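Local coordinates for protein IroE-like serine hydrolase (Shewanella oneidensis, PDB 3GFF) that probably hydrolyses ester bonds, as a putative IroE-like serine hydrolase of the esterase D family, at residues A[150-155]-A[168-173]. Numbering follows the deposited sequence.
Sequences VAMEAL and LDTSLW. With IMD (imidazole), chain D.
Met152, a selenomethionine, meets Thr170 and Leu172 where helix 146-156 of the alpha/beta-hydrolase fold backs onto the loop after strand 164-168. Its CG lies 3.9 Å from Thr170 CG2, and the bend at chi2 (-48°) swings the chain round until CE sits 3.8 Å from Thr170 OG1. Thr170 is therefore touched on both branches, its methyl by the root of the chain and its hydroxyl by the far end. Leu172 adds a looser apolar contact, CD2 standing 4.4 Å from Met152 CG, and Phe223 of helix 215-230 touches both of these side chains. The same loop carries Asp169, hydrogen-bonded to His247, consistent with a Ser-His-Asp triad completed by Ser145 at the likely nucleophile elbow. Farther along, Ser171 OG is hydrogen-bonded to Ser145 OG and also accepts a hydrogen bond from N1 of an imidazole, probably a crystallisation additive, with the N-H...O angle at 150°. Trp173 presents its indole edge to this imidazole, and Phe146 and His216 meet its ring steeply. With Trp173 cut back to an alanine, the imidazole would probably lose this edge contact and Phe146 and His216 their aromatic partner. Trp173 NE1 stands 3.2 Å from imidazole N1, which lies in the indole plane.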
loop_
_atom_site.group_PDB
_atom_site.type_symbol
_atom_site.label_atom_id
_atom_site.label_comp_id
_atom_site.label_asym_id
_atom_site.label_seq_id
_atom_site.Cartn_x
_atom_site.Cartn_y
_atom_site.Cartn_z
ATOM N N VAL A 150 -17.069 9.798 -11.511
ATOM C CA VAL A 150 -18.110 10.059 -10.507
ATOM C C VAL A 150 -17.639 11.212 -9.603
ATOM O O VAL A 150 -18.408 12.139 -9.300
ATOM C CB VAL A 150 -18.413 8.831 -9.661
ATOM C CG1 VAL A 150 -19.401 9.194 -8.542
ATOM C CG2 VAL A 150 -18.927 7.675 -10.518
ATOM N N ALA A 151 -16.380 11.134 -9.162
ATOM C CA ALA A 151 -15.736 12.214 -8.388
ATOM C C ALA A 151 -15.828 13.515 -9.166
ATOM O O ALA A 151 -16.289 14.510 -8.630
ATOM C CB ALA A 151 -14.279 11.884 -8.067
HETATM N N MSE A 152 -15.454 13.499 -10.449
HETATM C CA MSE A 152 -15.480 14.729 -11.270
HETATM C C MSE A 152 -16.869 15.323 -11.368
HETATM O O MSE A 152 -17.024 16.531 -11.269
HETATM C CB MSE A 152 -14.947 14.473 -12.691
HETATM C CG MSE A 152 -13.444 14.131 -12.781
HETATM SE SE MSE A 152 -12.299 15.356 -11.742
HETATM C CE MSE A 152 -10.572 14.814 -12.275
ATOM N N GLU A 153 -17.871 14.468 -11.591
ATOM C CA GLU A 153 -19.264 14.902 -11.729
ATOM C C GLU A 153 -19.844 15.441 -10.391
ATOM O O GLU A 153 -20.555 16.434 -10.353
ATOM C CB GLU A 153 -20.082 13.753 -12.314
ATOM C CG GLU A 153 -21.494 14.100 -12.721
ATOM C CD GLU A 153 -21.573 15.120 -13.849
ATOM O OE1 GLU A 153 -20.519 15.569 -14.386
ATOM O OE2 GLU A 153 -22.695 15.480 -14.183
ATOM N N ALA A 154 -19.486 14.808 -9.285
ATOM C CA ALA A 154 -19.881 15.266 -7.957
ATOM C C ALA A 154 -19.350 16.694 -7.788
ATOM O O ALA A 154 -20.105 17.592 -7.425
ATOM C CB ALA A 154 -19.324 14.319 -6.865
ATOM N N LEU A 155 -18.064 16.900 -8.096
ATOM C CA LEU A 155 -17.471 18.231 -8.056
ATOM C C LEU A 155 -18.185 19.106 -9.080
ATOM O O LEU A 155 -18.735 20.142 -8.728
ATOM C CB LEU A 155 -15.939 18.183 -8.282
ATOM C CG LEU A 155 -15.049 19.441 -8.085
ATOM C CD1 LEU A 155 -14.920 19.866 -6.627
ATOM C CD2 LEU A 155 -13.603 19.209 -8.676
ATOM N N LEU A 168 -8.478 8.915 -9.092
ATOM C CA LEU A 168 -7.315 8.073 -9.387
ATOM C C LEU A 168 -7.351 7.537 -10.834
ATOM O O LEU A 168 -8.068 6.607 -11.172
ATOM C CB LEU A 168 -7.231 6.935 -8.359
ATOM C CG LEU A 168 -7.370 7.371 -6.874
ATOM C CD1 LEU A 168 -7.356 6.164 -5.878
ATOM C CD2 LEU A 168 -6.312 8.430 -6.547
ATOM N N ASP A 169 -6.555 8.179 -11.658
ATOM C CA ASP A 169 -6.411 7.903 -13.087
ATOM C C ASP A 169 -7.751 7.928 -13.769
ATOM O O ASP A 169 -8.150 6.995 -14.432
ATOM C CB ASP A 169 -5.680 6.605 -13.331
ATOM C CG ASP A 169 -4.772 6.688 -14.531
ATOM O OD1 ASP A 169 -4.181 7.771 -14.730
ATOM O OD2 ASP A 169 -4.632 5.682 -15.245
ATOM N N THR A 170 -8.433 9.040 -13.590
ATOM C CA THR A 170 -9.795 9.258 -14.130
ATOM C C THR A 170 -9.875 8.963 -15.632
ATOM O O THR A 170 -8.999 9.394 -16.395
ATOM C CB THR A 170 -10.198 10.715 -13.905
ATOM O OG1 THR A 170 -10.066 11.007 -12.507
ATOM C CG2 THR A 170 -11.661 11.002 -14.380
ATOM N N SER A 171 -10.921 8.237 -16.031
ATOM C CA SER A 171 -11.161 7.897 -17.434
ATOM C C SER A 171 -11.805 9.113 -18.180
ATOM O O SER A 171 -12.941 9.025 -18.663
ATOM C CB SER A 171 -12.089 6.675 -17.502
ATOM O OG SER A 171 -11.561 5.559 -16.770
ATOM N N LEU A 172 -11.067 10.222 -18.262
ATOM C CA LEU A 172 -11.516 11.445 -18.920
ATOM C C LEU A 172 -11.725 11.241 -20.421
ATOM O O LEU A 172 -12.386 12.053 -21.073
ATOM C CB LEU A 172 -10.517 12.610 -18.684
ATOM C CG LEU A 172 -10.358 13.143 -17.242
ATOM C CD1 LEU A 172 -9.267 14.280 -17.135
ATOM C CD2 LEU A 172 -11.678 13.693 -16.762
ATOM N N TRP A 173 -11.127 10.196 -20.986
ATOM C CA TRP A 173 -11.351 9.865 -22.388
ATOM C C TRP A 173 -12.837 9.536 -22.681
ATOM O O TRP A 173 -13.321 9.677 -23.832
ATOM C CB TRP A 173 -10.455 8.709 -22.820
ATOM C CG TRP A 173 -10.709 7.455 -22.057
ATOM C CD1 TRP A 173 -10.028 7.020 -20.972
ATOM C CD2 TRP A 173 -11.754 6.491 -22.293
ATOM N NE1 TRP A 173 -10.551 5.828 -20.532
ATOM C CE2 TRP A 173 -11.624 5.491 -21.312
ATOM C CE3 TRP A 173 -12.781 6.381 -23.240
ATOM C CZ2 TRP A 173 -12.472 4.392 -21.244
ATOM C CZ3 TRP A 173 -13.639 5.303 -23.166
ATOM C CH2 TRP A 173 -13.471 4.311 -22.174
HETATM N N1 IMD D . -10.192 3.266 -18.579
HETATM C C2 IMD D . -8.894 3.535 -18.894
HETATM N N3 IMD D . -8.278 2.377 -19.271
HETATM C C4 IMD D . -9.186 1.367 -19.174
HETATM C C5 IMD D . -10.398 1.934 -18.745
#